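Side-chain contacts in putative CRISPR-associated endoribonuclease-like protein Cas6nc (Pyrococcus horikoshii, PDB 3QJL), which binds CRISPR RNA as a member of the Cas6 family of RAMP proteins, which serve adaptive immunity of prokaryotes against viruses and other mobile elements: residues K122-E127 with E218-G223; F222-G227 with G237-I242; S84-D89 with E174-T179. All coordinates share one frame; numbering follows the deposited sequence.

How the contacts relate
Contacts 1 and 2 share helix 217-226, with F222 and G223 in both, and their centres lie about 9 Å apart. K122 NZ joins them by a probable hydrogen bond to L241 O (3.1 Å), and L124 and L241 also pack together. The centre of contact 3 lies about 13 Å from that of contact 2 and about 14 Å from that of contact 1. Contact 3 reaches the same helix through S84 OG, probably hydrogen-bonded to E225 O at 2.7 Å, and through V175 against F222. RNA lies alongside: G1 of chain B meets contacts 1 and 2, A4 of chain B contact 2, and the nearest atom of contact 3 is about 7 Å from nucleic acid.

Contact 1: K122-E127 with E218-G223; sequences KELGKE and EIARFG. With nucleotides of chain B.
L124 carries this contact, laying one methyl group against the helix backbone where A220 passes into R221. The two segments bury little of each other, about 90 Å² summed over both sides. CD1 of L124 is 4.0 Å from A220 C and equally far from R221 N, so the methyl rests on the peptide link as much as on side chains. It is 4.3 Å from A220 CB and 4.1 Å from R221 CG, the aliphatic start of the arginine. CB of L124 already points at the helix. R221 bends at chi3 (60°), turning its guanidinium away from that methyl.

Electrostatics add little directly. E123 OE1 and R221 NH1 stay 6.1 Å apart, oppositely charged but not touching, so any attraction is probably modest; R221 NE also forms a long, weak ion pair with E225. No hydrogen bond crosses between the segments.

RNA supplies the third kind of contact. The end of K122 stands over the plane of the guanine of G1 of chain B, just beyond its rim: NZ is 3.5 Å from C2 of that base and 3.3 Å from its N2. A bend at chi4 (82°) turns the ammonium along the base, and its hydrogen bond to L241 O fixes it to the last strand.

The loop bridges strands 109-118 and 128-132, and the side chain of N128 accepts from G125 N. Beyond the helix, I219 and A220 rest on Y213 of strand 204-215, while F222 packs on helix 160-176.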
loop_
_atom_site.group_PDB
_atom_site.type_symbol
_atom_site.label_atom_id
_atom_site.label_comp_id
_atom_site.label_asym_id
_atom_site.label_seq_id
_atom_site.Cartn_x
_atom_site.Cartn_y
_atom_site.Cartn_z
ATOM N N LYS A 122 4.891 -24.008 5.167
ATOM C CA LYS A 122 4.200 -24.705 4.077
ATOM C C LYS A 122 5.140 -25.166 2.957
ATOM O O LYS A 122 6.158 -24.532 2.711
ATOM C CB LYS A 122 3.105 -23.785 3.534
ATOM C CG LYS A 122 2.721 -22.682 4.536
ATOM C CD LYS A 122 1.383 -21.996 4.196
ATOM C CE LYS A 122 0.942 -20.986 5.277
ATOM N NZ LYS A 122 1.575 -19.620 5.188
ATOM N N GLU A 123 4.817 -26.275 2.295
ATOM C CA GLU A 123 5.623 -26.747 1.162
ATOM C C GLU A 123 5.423 -25.803 -0.023
ATOM O O GLU A 123 4.447 -25.051 -0.053
ATOM C CB GLU A 123 5.227 -28.171 0.756
ATOM C CG GLU A 123 5.539 -29.258 1.784
ATOM C CD GLU A 123 6.668 -30.188 1.340
ATOM O OE1 GLU A 123 7.268 -29.928 0.269
ATOM O OE2 GLU A 123 6.955 -31.177 2.061
ATOM N N LEU A 124 6.334 -25.817 -0.993
ATOM C CA LEU A 124 6.141 -24.978 -2.172
ATOM C C LEU A 124 5.607 -25.764 -3.368
ATOM O O LEU A 124 5.610 -26.993 -3.361
ATOM C CB LEU A 124 7.472 -24.327 -2.551
ATOM C CG LEU A 124 8.119 -23.463 -1.468
ATOM C CD1 LEU A 124 9.546 -23.127 -1.825
ATOM C CD2 LEU A 124 7.319 -22.196 -1.237
ATOM N N GLY A 125 5.174 -25.038 -4.397
ATOM C CA GLY A 125 4.745 -25.608 -5.665
ATOM C C GLY A 125 5.653 -25.217 -6.817
ATOM O O GLY A 125 6.727 -24.641 -6.610
ATOM N N LYS A 126 5.205 -25.490 -8.039
ATOM C CA LYS A 126 5.931 -25.035 -9.222
ATOM C C LYS A 126 5.943 -23.515 -9.251
ATOM O O LYS A 126 6.967 -22.892 -9.550
ATOM C CB LYS A 126 5.298 -25.584 -10.506
ATOM C CG LYS A 126 5.632 -27.045 -10.783
ATOM C CD LYS A 126 6.385 -27.227 -12.105
ATOM C CE LYS A 126 7.291 -28.463 -12.055
ATOM N NZ LYS A 126 6.609 -29.641 -11.445
ATOM N N GLU A 127 4.791 -22.926 -8.945
ATOM C CA GLU A 127 4.671 -21.481 -8.812
ATOM C C GLU A 127 4.170 -21.127 -7.427
ATOM O O GLU A 127 3.279 -21.783 -6.893
ATOM C CB GLU A 127 3.687 -20.927 -9.831
ATOM C CG GLU A 127 4.202 -20.841 -11.235
ATOM C CD GLU A 127 3.078 -20.581 -12.201
ATOM O OE1 GLU A 127 1.907 -20.625 -11.748
ATOM O OE2 GLU A 127 3.355 -20.337 -13.396
ATOM N N GLU A 218 15.011 -24.736 -6.557
ATOM C CA GLU A 218 16.002 -24.560 -5.496
ATOM C C GLU A 218 16.200 -23.109 -5.055
ATOM O O GLU A 218 16.386 -22.845 -3.865
ATOM C CB GLU A 218 17.342 -25.159 -5.898
ATOM C CG GLU A 218 17.380 -25.637 -7.326
ATOM C CD GLU A 218 18.715 -26.257 -7.687
ATOM O OE1 GLU A 218 19.468 -26.668 -6.766
ATOM O OE2 GLU A 218 19.011 -26.331 -8.899
ATOM N N ILE A 219 16.181 -22.171 -6.002
ATOM C CA ILE A 219 16.303 -20.755 -5.655
ATOM C C ILE A 219 15.076 -20.324 -4.862
ATOM O O ILE A 219 15.193 -19.557 -3.902
ATOM C CB ILE A 219 16.515 -19.860 -6.895
ATOM C CG1 ILE A 219 17.921 -20.074 -7.455
ATOM C CG2 ILE A 219 16.325 -18.378 -6.554
ATOM C CD1 ILE A 219 18.141 -19.462 -8.809
ATOM N N ALA A 220 13.907 -20.846 -5.242
ATOM C CA ALA A 220 12.675 -20.611 -4.478
ATOM C C ALA A 220 12.816 -21.070 -3.022
ATOM O O ALA A 220 12.495 -20.320 -2.097
ATOM C CB ALA A 220 11.480 -21.287 -5.139
ATOM N N ARG A 221 13.294 -22.296 -2.814
ATOM C CA ARG A 221 13.536 -22.759 -1.454
ATOM C C ARG A 221 14.513 -21.805 -0.779
ATOM O O ARG A 221 14.311 -21.394 0.369
ATOM C CB ARG A 221 14.063 -24.201 -1.420
ATOM C CG ARG A 221 12.969 -25.265 -1.248
ATOM C CD ARG A 221 13.472 -26.709 -1.456
ATOM N NE ARG A 221 14.531 -27.111 -0.522
ATOM C CZ ARG A 221 14.352 -27.840 0.591
ATOM N NH1 ARG A 221 13.137 -28.254 0.949
ATOM N NH2 ARG A 221 15.397 -28.163 1.360
ATOM N N PHE A 222 15.562 -21.431 -1.506
ATOM C CA PHE A 222 16.590 -20.567 -0.933
ATOM C C PHE A 222 16.049 -19.223 -0.460
ATOM O O PHE A 222 16.353 -18.783 0.645
ATOM C CB PHE A 222 17.755 -20.339 -1.897
ATOM C CG PHE A 222 18.879 -19.573 -1.281
ATOM C CD1 PHE A 222 19.761 -20.196 -0.412
ATOM C CD2 PHE A 222 19.027 -18.228 -1.525
ATOM C CE1 PHE A 222 20.784 -19.496 0.176
ATOM C CE2 PHE A 222 20.049 -17.520 -0.937
ATOM C CZ PHE A 222 20.932 -18.156 -0.086
ATOM N N GLY A 223 15.245 -18.578 -1.304
ATOM C CA GLY A 223 14.665 -17.286 -0.971
ATOM C C GLY A 223 13.687 -17.370 0.184
ATOM O O GLY A 223 13.688 -16.530 1.086
ATOM O "O5'" G B 1 2.048 -18.302 12.847
ATOM C "C5'" G B 1 0.840 -17.978 12.159
ATOM C "C4'" G B 1 0.888 -16.587 11.569
ATOM O "O4'" G B 1 2.261 -16.286 11.189
ATOM C "C3'" G B 1 0.037 -16.380 10.315
ATOM O "O3'" G B 1 -0.456 -15.029 10.268
ATOM C "C2'" G B 1 1.051 -16.596 9.187
ATOM O "O2'" G B 1 0.718 -15.980 7.955
ATOM C "C1'" G B 1 2.325 -16.006 9.802
ATOM N N9 G B 1 3.574 -16.585 9.275
ATOM C C8 G B 1 4.786 -15.939 9.186
ATOM N N7 G B 1 5.737 -16.675 8.679
ATOM C C5 G B 1 5.121 -17.889 8.419
ATOM C C6 G B 1 5.657 -19.079 7.866
ATOM O O6 G B 1 6.814 -19.290 7.484
ATOM N N1 G B 1 4.704 -20.092 7.770
ATOM C C2 G B 1 3.393 -19.977 8.157
ATOM N N2 G B 1 2.629 -21.070 7.980
ATOM N N3 G B 1 2.881 -18.868 8.677
ATOM C C4 G B 1 3.789 -17.864 8.783
#

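Contact 2: F222-G227 with G237-I242; sequences FGYENG and GMVKLI. With nucleotides of chain B.
G227 and G237 form the tight end of this contact: G237 O receives a CA-H...O contact from G227 CA at 3.2 Å, where the helix breaks into positive phi. Y224, reaching from helix 217-226 along the start of strand 239-242, makes a looser apolar packing. CG anti to the backbone N (chi1 -167°) swings its ring back to the strand although CB leaves the helix on the far side. Ring atom CD1 meets V239 CG2 at 4.2 Å. Farther along, the side chains of Y224 and L241 cross at about a right angle, with the tyrosine OH 4.0 Å from L241 CB. Between V239 and L241, K240 CA comes to the ring edge, near its plane.

The loop from G227 to G237 is the glycine-rich loop that marks Cas6 and other RAMP proteins, here joining the last helix to the last strand of the C-terminal ferredoxin-like part. That strand pairs antiparallel with strand 128-132.

The segment axes approach to 8.0 Å, and no direct hydrogen bond spans them. Two waters link them instead. Water 1 donates to G223 O and Y224 O and accepts from V239 N (3.0 Å). Water 2, in the plane of the tyrosine ring, joins Y224 OH to L241 N, from which it accepts at 2.9 Å.

K240 and I242 meet the RNA. K240, extended beyond CG, puts NZ 2.9 Å from OP1 of A4 of chain B in a hydrogen bond, with a weak second one to O2' of G1 of chain B. I242 CG2 lies over the face of the A4 adenine, 3.7 Å from its C5.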
loop_
_atom_site.group_PDB
_atom_site.type_symbol
_atom_site.label_atom_id
_atom_site.label_comp_id
_atom_site.label_asym_id
_atom_site.label_seq_id
_atom_site.Cartn_x
_atom_site.Cartn_y
_atom_site.Cartn_z
ATOM N N PHE A 222 15.562 -21.431 -1.506
ATOM C CA PHE A 222 16.590 -20.567 -0.933
ATOM C C PHE A 222 16.049 -19.223 -0.460
ATOM O O PHE A 222 16.353 -18.783 0.645
ATOM C CB PHE A 222 17.755 -20.339 -1.897
ATOM C CG PHE A 222 18.879 -19.573 -1.281
ATOM C CD1 PHE A 222 19.761 -20.196 -0.412
ATOM C CD2 PHE A 222 19.027 -18.228 -1.525
ATOM C CE1 PHE A 222 20.784 -19.496 0.176
ATOM C CE2 PHE A 222 20.049 -17.520 -0.937
ATOM C CZ PHE A 222 20.932 -18.156 -0.086
ATOM N N GLY A 223 15.245 -18.578 -1.304
ATOM C CA GLY A 223 14.665 -17.286 -0.971
ATOM C C GLY A 223 13.687 -17.370 0.184
ATOM O O GLY A 223 13.688 -16.530 1.086
ATOM N N TYR A 224 12.848 -18.397 0.145
ATOM C CA TYR A 224 11.876 -18.647 1.199
ATOM C C TYR A 224 12.569 -18.750 2.560
ATOM O O TYR A 224 12.125 -18.149 3.534
ATOM C CB TYR A 224 11.119 -19.927 0.858
ATOM C CG TYR A 224 9.867 -20.214 1.651
ATOM C CD1 TYR A 224 9.103 -19.202 2.215
ATOM C CD2 TYR A 224 9.444 -21.525 1.825
ATOM C CE1 TYR A 224 7.947 -19.504 2.937
ATOM C CE2 TYR A 224 8.312 -21.832 2.540
ATOM C CZ TYR A 224 7.564 -20.834 3.094
ATOM O OH TYR A 224 6.438 -21.204 3.796
ATOM N N GLU A 225 13.664 -19.510 2.614
ATOM C CA GLU A 225 14.357 -19.786 3.874
ATOM C C GLU A 225 15.266 -18.655 4.328
ATOM O O GLU A 225 15.285 -18.301 5.506
ATOM C CB GLU A 225 15.171 -21.078 3.766
ATOM C CG GLU A 225 14.332 -22.307 3.484
ATOM C CD GLU A 225 15.137 -23.477 2.942
ATOM O OE1 GLU A 225 16.378 -23.446 3.031
ATOM O OE2 GLU A 225 14.522 -24.425 2.406
ATOM N N ASN A 226 16.065 -18.146 3.392
ATOM C CA ASN A 226 17.033 -17.083 3.663
ATOM C C ASN A 226 16.682 -15.660 3.251
ATOM O O ASN A 226 17.502 -14.753 3.417
ATOM C CB ASN A 226 18.382 -17.449 3.077
ATOM C CG ASN A 226 18.965 -18.663 3.724
ATOM O OD1 ASN A 226 18.757 -18.906 4.915
ATOM N ND2 ASN A 226 19.698 -19.445 2.946
ATOM N N GLY A 227 15.492 -15.476 2.689
ATOM C CA GLY A 227 15.072 -14.173 2.215
ATOM C C GLY A 227 15.507 -13.907 0.788
ATOM O O GLY A 227 16.504 -14.457 0.325
ATOM N N GLY A 237 13.960 -8.929 3.163
ATOM C CA GLY A 237 13.833 -9.979 2.182
ATOM C C GLY A 237 12.979 -11.160 2.595
ATOM O O GLY A 237 12.676 -12.032 1.782
ATOM N N MET A 238 12.579 -11.217 3.853
ATOM C CA MET A 238 11.770 -12.358 4.267
ATOM C C MET A 238 10.403 -12.348 3.584
ATOM O O MET A 238 9.700 -11.340 3.581
ATOM C CB MET A 238 11.615 -12.391 5.786
ATOM C CG MET A 238 10.936 -13.629 6.322
ATOM S SD MET A 238 11.238 -13.724 8.096
ATOM C CE MET A 238 10.168 -15.085 8.538
ATOM N N VAL A 239 10.027 -13.474 3.001
ATOM C CA VAL A 239 8.692 -13.598 2.451
ATOM C C VAL A 239 7.922 -14.688 3.181
ATOM O O VAL A 239 8.451 -15.366 4.057
ATOM C CB VAL A 239 8.715 -13.899 0.947
ATOM C CG1 VAL A 239 9.565 -12.883 0.239
ATOM C CG2 VAL A 239 9.259 -15.294 0.696
ATOM N N LYS A 240 6.671 -14.852 2.790
ATOM C CA LYS A 240 5.756 -15.753 3.439
ATOM C C LYS A 240 4.798 -16.201 2.358
ATOM O O LYS A 240 4.498 -15.452 1.430
ATOM C CB LYS A 240 5.049 -15.020 4.574
ATOM C CG LYS A 240 3.545 -15.078 4.575
ATOM C CD LYS A 240 3.017 -14.163 5.672
ATOM C CE LYS A 240 1.512 -14.167 5.738
ATOM N NZ LYS A 240 1.053 -13.347 6.878
ATOM N N LEU A 241 4.337 -17.435 2.446
ATOM C CA LEU A 241 3.586 -18.003 1.347
ATOM C C LEU A 241 2.095 -17.757 1.532
ATOM O O LEU A 241 1.545 -17.994 2.608
ATOM C CB LEU A 241 3.892 -19.489 1.228
ATOM C CG LEU A 241 3.460 -20.216 -0.036
ATOM C CD1 LEU A 241 4.001 -19.547 -1.289
ATOM C CD2 LEU A 241 3.944 -21.642 0.053
ATOM N N ILE A 242 1.457 -17.251 0.480
ATOM C CA ILE A 242 0.018 -17.027 0.464
ATOM C C ILE A 242 -0.557 -17.726 -0.757
ATOM O O ILE A 242 0.131 -18.508 -1.411
ATOM C CB ILE A 242 -0.349 -15.522 0.467
ATOM C CG1 ILE A 242 -0.140 -14.888 -0.904
ATOM C CG2 ILE A 242 0.460 -14.767 1.501
ATOM C CD1 ILE A 242 -0.363 -13.399 -0.906
ATOM P P A B 4 0.226 -9.708 5.248
ATOM O OP1 A B 4 -0.010 -10.690 6.341
ATOM O OP2 A B 4 1.571 -9.097 5.115
ATOM O "O5'" A B 4 -0.224 -10.325 3.855
ATOM C "C5'" A B 4 -0.393 -9.494 2.718
ATOM C "C4'" A B 4 -1.701 -9.768 2.023
ATOM O "O4'" A B 4 -1.865 -11.198 1.865
ATOM C "C3'" A B 4 -2.947 -9.280 2.754
ATOM O "O3'" A B 4 -3.947 -8.933 1.795
ATOM C "C2'" A B 4 -3.397 -10.516 3.511
ATOM O "O2'" A B 4 -4.772 -10.518 3.840
ATOM C "C1'" A B 4 -3.045 -11.623 2.516
ATOM N N9 A B 4 -2.763 -12.923 3.131
ATOM C C8 A B 4 -2.010 -13.189 4.250
ATOM N N7 A B 4 -1.920 -14.465 4.537
ATOM C C5 A B 4 -2.651 -15.079 3.532
ATOM C C6 A B 4 -2.933 -16.427 3.271
ATOM N N6 A B 4 -2.495 -17.432 4.031
ATOM N N1 A B 4 -3.690 -16.704 2.187
ATOM C C2 A B 4 -4.122 -15.688 1.421
ATOM N N3 A B 4 -3.919 -14.381 1.559
ATOM C C4 A B 4 -3.169 -14.144 2.653
ATOM O "O5'" G B 1 2.048 -18.302 12.847
ATOM C "C5'" G B 1 0.840 -17.978 12.159
ATOM C "C4'" G B 1 0.888 -16.587 11.569
ATOM O "O4'" G B 1 2.261 -16.286 11.189
ATOM C "C3'" G B 1 0.037 -16.380 10.315
ATOM O "O3'" G B 1 -0.456 -15.029 10.268
ATOM C "C2'" G B 1 1.051 -16.596 9.187
ATOM O "O2'" G B 1 0.718 -15.980 7.955
ATOM C "C1'" G B 1 2.325 -16.006 9.802
ATOM N N9 G B 1 3.574 -16.585 9.275
ATOM C C8 G B 1 4.786 -15.939 9.186
ATOM N N7 G B 1 5.737 -16.675 8.679
ATOM C C5 G B 1 5.121 -17.889 8.419
ATOM C C6 G B 1 5.657 -19.079 7.866
ATOM O O6 G B 1 6.814 -19.290 7.484
ATOM N N1 G B 1 4.704 -20.092 7.770
ATOM C C2 G B 1 3.393 -19.977 8.157
ATOM N N2 G B 1 2.629 -21.070 7.980
ATOM N N3 G B 1 2.881 -18.868 8.677
ATOM C C4 G B 1 3.789 -17.864 8.783
HETATM O O HOH W 1 12.207 -15.460 2.896
HETATM O O HOH W 2 4.717 -18.850 4.925
#

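Contact 3: S84-D89 with E174-T179; sequences SSSNED and EVMGET
S86 and M176 meet with no flat group between them; planar groups flank them. Behind S86 is the N87 carboxamide, whose OD1 accepts from D89 N at 2.8 Å. This donor sits above the carbonyl plane, tilted 36° out of it, and the bond caps the N-terminus of helix 88-100. Beside M176 and V175 is the F222 ring of helix 217-226. N226 CB lies over one face of that ring, offset toward the rim, while V175 CG2 and M176 SD approach its CE1.

The contact itself is made by the methionine methyl. M176 CE is 3.5 Å from S86 CB and equally far from S86 OG, with SD set back at 4.0 Å from OG. A bend at chi2 (38°) folds the thioether over toward the serine. V175 adds only a fringe, its CG2 4.4 Å from S86 OG.

Hydrogen bonds shape the serine side. S85 OG accepts from N87 N (3.2 Å) in an ST turn that leads strand 79-85 toward the helix; S85 OG also hydrogen-bonds F53 O. S86 OG is engaged with N226 ND2, and S86 N probably gives its hydrogen to N226 OD1, so the asparagine probably holds this residue by two bonds.

The contact joins the N-terminal and C-terminal Cas6 parts at the surface, burying about 80 Å² across both sides. Its chemistry is that of an apolar methyl against a serine already tied to N226: the direct link is van der Waals contact, with no hydrogen bond between the segments, and hydrogen bonds from helix 217-226, at E225 O and N226, tie in the serine segment.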
loop_
_atom_site.group_PDB
_atom_site.type_symbol
_atom_site.label_atom_id
_atom_site.label_comp_id
_atom_site.label_asym_id
_atom_site.label_seq_id
_atom_site.Cartn_x
_atom_site.Cartn_y
_atom_site.Cartn_z
ATOM N N SER A 84 14.144 -16.579 10.146
ATOM C CA SER A 84 14.216 -17.751 9.276
ATOM C C SER A 84 15.648 -18.052 8.840
ATOM O O SER A 84 16.505 -17.172 8.861
ATOM C CB SER A 84 13.309 -17.549 8.052
ATOM O OG SER A 84 13.282 -18.683 7.200
ATOM N N SER A 85 15.896 -19.284 8.415
ATOM C CA SER A 85 17.216 -19.671 7.936
ATOM C C SER A 85 17.173 -21.088 7.403
ATOM O O SER A 85 16.356 -21.897 7.826
ATOM C CB SER A 85 18.221 -19.619 9.095
ATOM O OG SER A 85 19.531 -20.008 8.689
ATOM N N SER A 86 18.103 -21.411 6.516
ATOM C CA SER A 86 18.147 -22.736 5.921
ATOM C C SER A 86 18.933 -23.656 6.844
ATOM O O SER A 86 18.920 -24.881 6.702
ATOM C CB SER A 86 18.823 -22.663 4.557
ATOM O OG SER A 86 20.066 -21.995 4.657
ATOM N N ASN A 87 19.608 -23.035 7.802
ATOM C CA ASN A 87 20.497 -23.713 8.715
ATOM C C ASN A 87 19.881 -23.722 10.099
ATOM O O ASN A 87 19.819 -22.677 10.756
ATOM C CB ASN A 87 21.804 -22.937 8.756
ATOM C CG ASN A 87 22.851 -23.587 9.633
ATOM O OD1 ASN A 87 22.567 -24.497 10.426
ATOM N ND2 ASN A 87 24.083 -23.110 9.500
ATOM N N GLU A 88 19.440 -24.890 10.566
ATOM C CA GLU A 88 18.733 -24.904 11.842
ATOM C C GLU A 88 19.693 -24.809 13.016
ATOM O O GLU A 88 19.275 -24.605 14.148
ATOM C CB GLU A 88 17.743 -26.065 11.972
ATOM C CG GLU A 88 18.288 -27.318 12.611
ATOM C CD GLU A 88 19.086 -28.156 11.642
ATOM O OE1 GLU A 88 19.391 -27.638 10.537
ATOM O OE2 GLU A 88 19.395 -29.326 11.987
ATOM N N ASP A 89 20.987 -24.894 12.738
ATOM C CA ASP A 89 21.959 -24.530 13.754
ATOM C C ASP A 89 21.963 -23.027 14.038
ATOM O O ASP A 89 22.158 -22.613 15.181
ATOM C CB ASP A 89 23.353 -25.054 13.420
ATOM C CG ASP A 89 23.539 -26.506 13.838
ATOM O OD1 ASP A 89 22.862 -26.939 14.805
ATOM O OD2 ASP A 89 24.348 -27.215 13.197
ATOM N N GLU A 174 27.193 -19.108 -2.178
ATOM C CA GLU A 174 27.975 -18.644 -1.042
ATOM C C GLU A 174 27.582 -19.329 0.263
ATOM O O GLU A 174 28.445 -19.826 0.988
ATOM C CB GLU A 174 27.822 -17.135 -0.883
ATOM C CG GLU A 174 28.918 -16.495 -0.077
ATOM C CD GLU A 174 30.198 -16.362 -0.867
ATOM O OE1 GLU A 174 30.237 -15.506 -1.789
ATOM O OE2 GLU A 174 31.155 -17.125 -0.574
ATOM N N VAL A 175 26.291 -19.311 0.594
ATOM C CA VAL A 175 25.829 -19.978 1.810
ATOM C C VAL A 175 25.583 -21.482 1.652
ATOM O O VAL A 175 25.837 -22.253 2.580
ATOM C CB VAL A 175 24.604 -19.287 2.444
ATOM C CG1 VAL A 175 24.330 -17.979 1.759
ATOM C CG2 VAL A 175 23.391 -20.199 2.415
ATOM N N MET A 176 25.096 -21.899 0.485
ATOM C CA MET A 176 24.787 -23.310 0.275
ATOM C C MET A 176 26.021 -24.160 -0.024
ATOM O O MET A 176 26.032 -25.355 0.250
ATOM C CB MET A 176 23.715 -23.495 -0.803
ATOM C CG MET A 176 22.379 -23.985 -0.258
ATOM S SD MET A 176 21.981 -23.222 1.337
ATOM C CE MET A 176 20.316 -23.822 1.637
ATOM N N GLY A 177 27.055 -23.545 -0.583
ATOM C CA GLY A 177 28.286 -24.255 -0.871
ATOM C C GLY A 177 28.409 -24.701 -2.315
ATOM O O GLY A 177 29.497 -25.039 -2.775
ATOM N N GLU A 178 27.295 -24.710 -3.037
ATOM C CA GLU A 178 27.324 -25.034 -4.460
ATOM C C GLU A 178 26.430 -24.092 -5.272
ATOM O O GLU A 178 25.625 -23.351 -4.713
ATOM C CB GLU A 178 26.916 -26.491 -4.691
ATOM C CG GLU A 178 25.421 -26.735 -4.571
ATOM C CD GLU A 178 25.091 -28.176 -4.214
ATOM O OE1 GLU A 178 25.898 -29.081 -4.542
ATOM O OE2 GLU A 178 24.025 -28.399 -3.597
ATOM N N THR A 179 26.593 -24.103 -6.590
ATOM C CA THR A 179 25.735 -23.314 -7.465
ATOM C C THR A 179 24.514 -24.145 -7.814
ATOM O O THR A 179 24.639 -25.350 -8.018
ATOM C CB THR A 179 26.464 -22.899 -8.754
ATOM O OG1 THR A 179 27.758 -23.509 -8.788
ATOM C CG2 THR A 179 26.622 -21.383 -8.815
#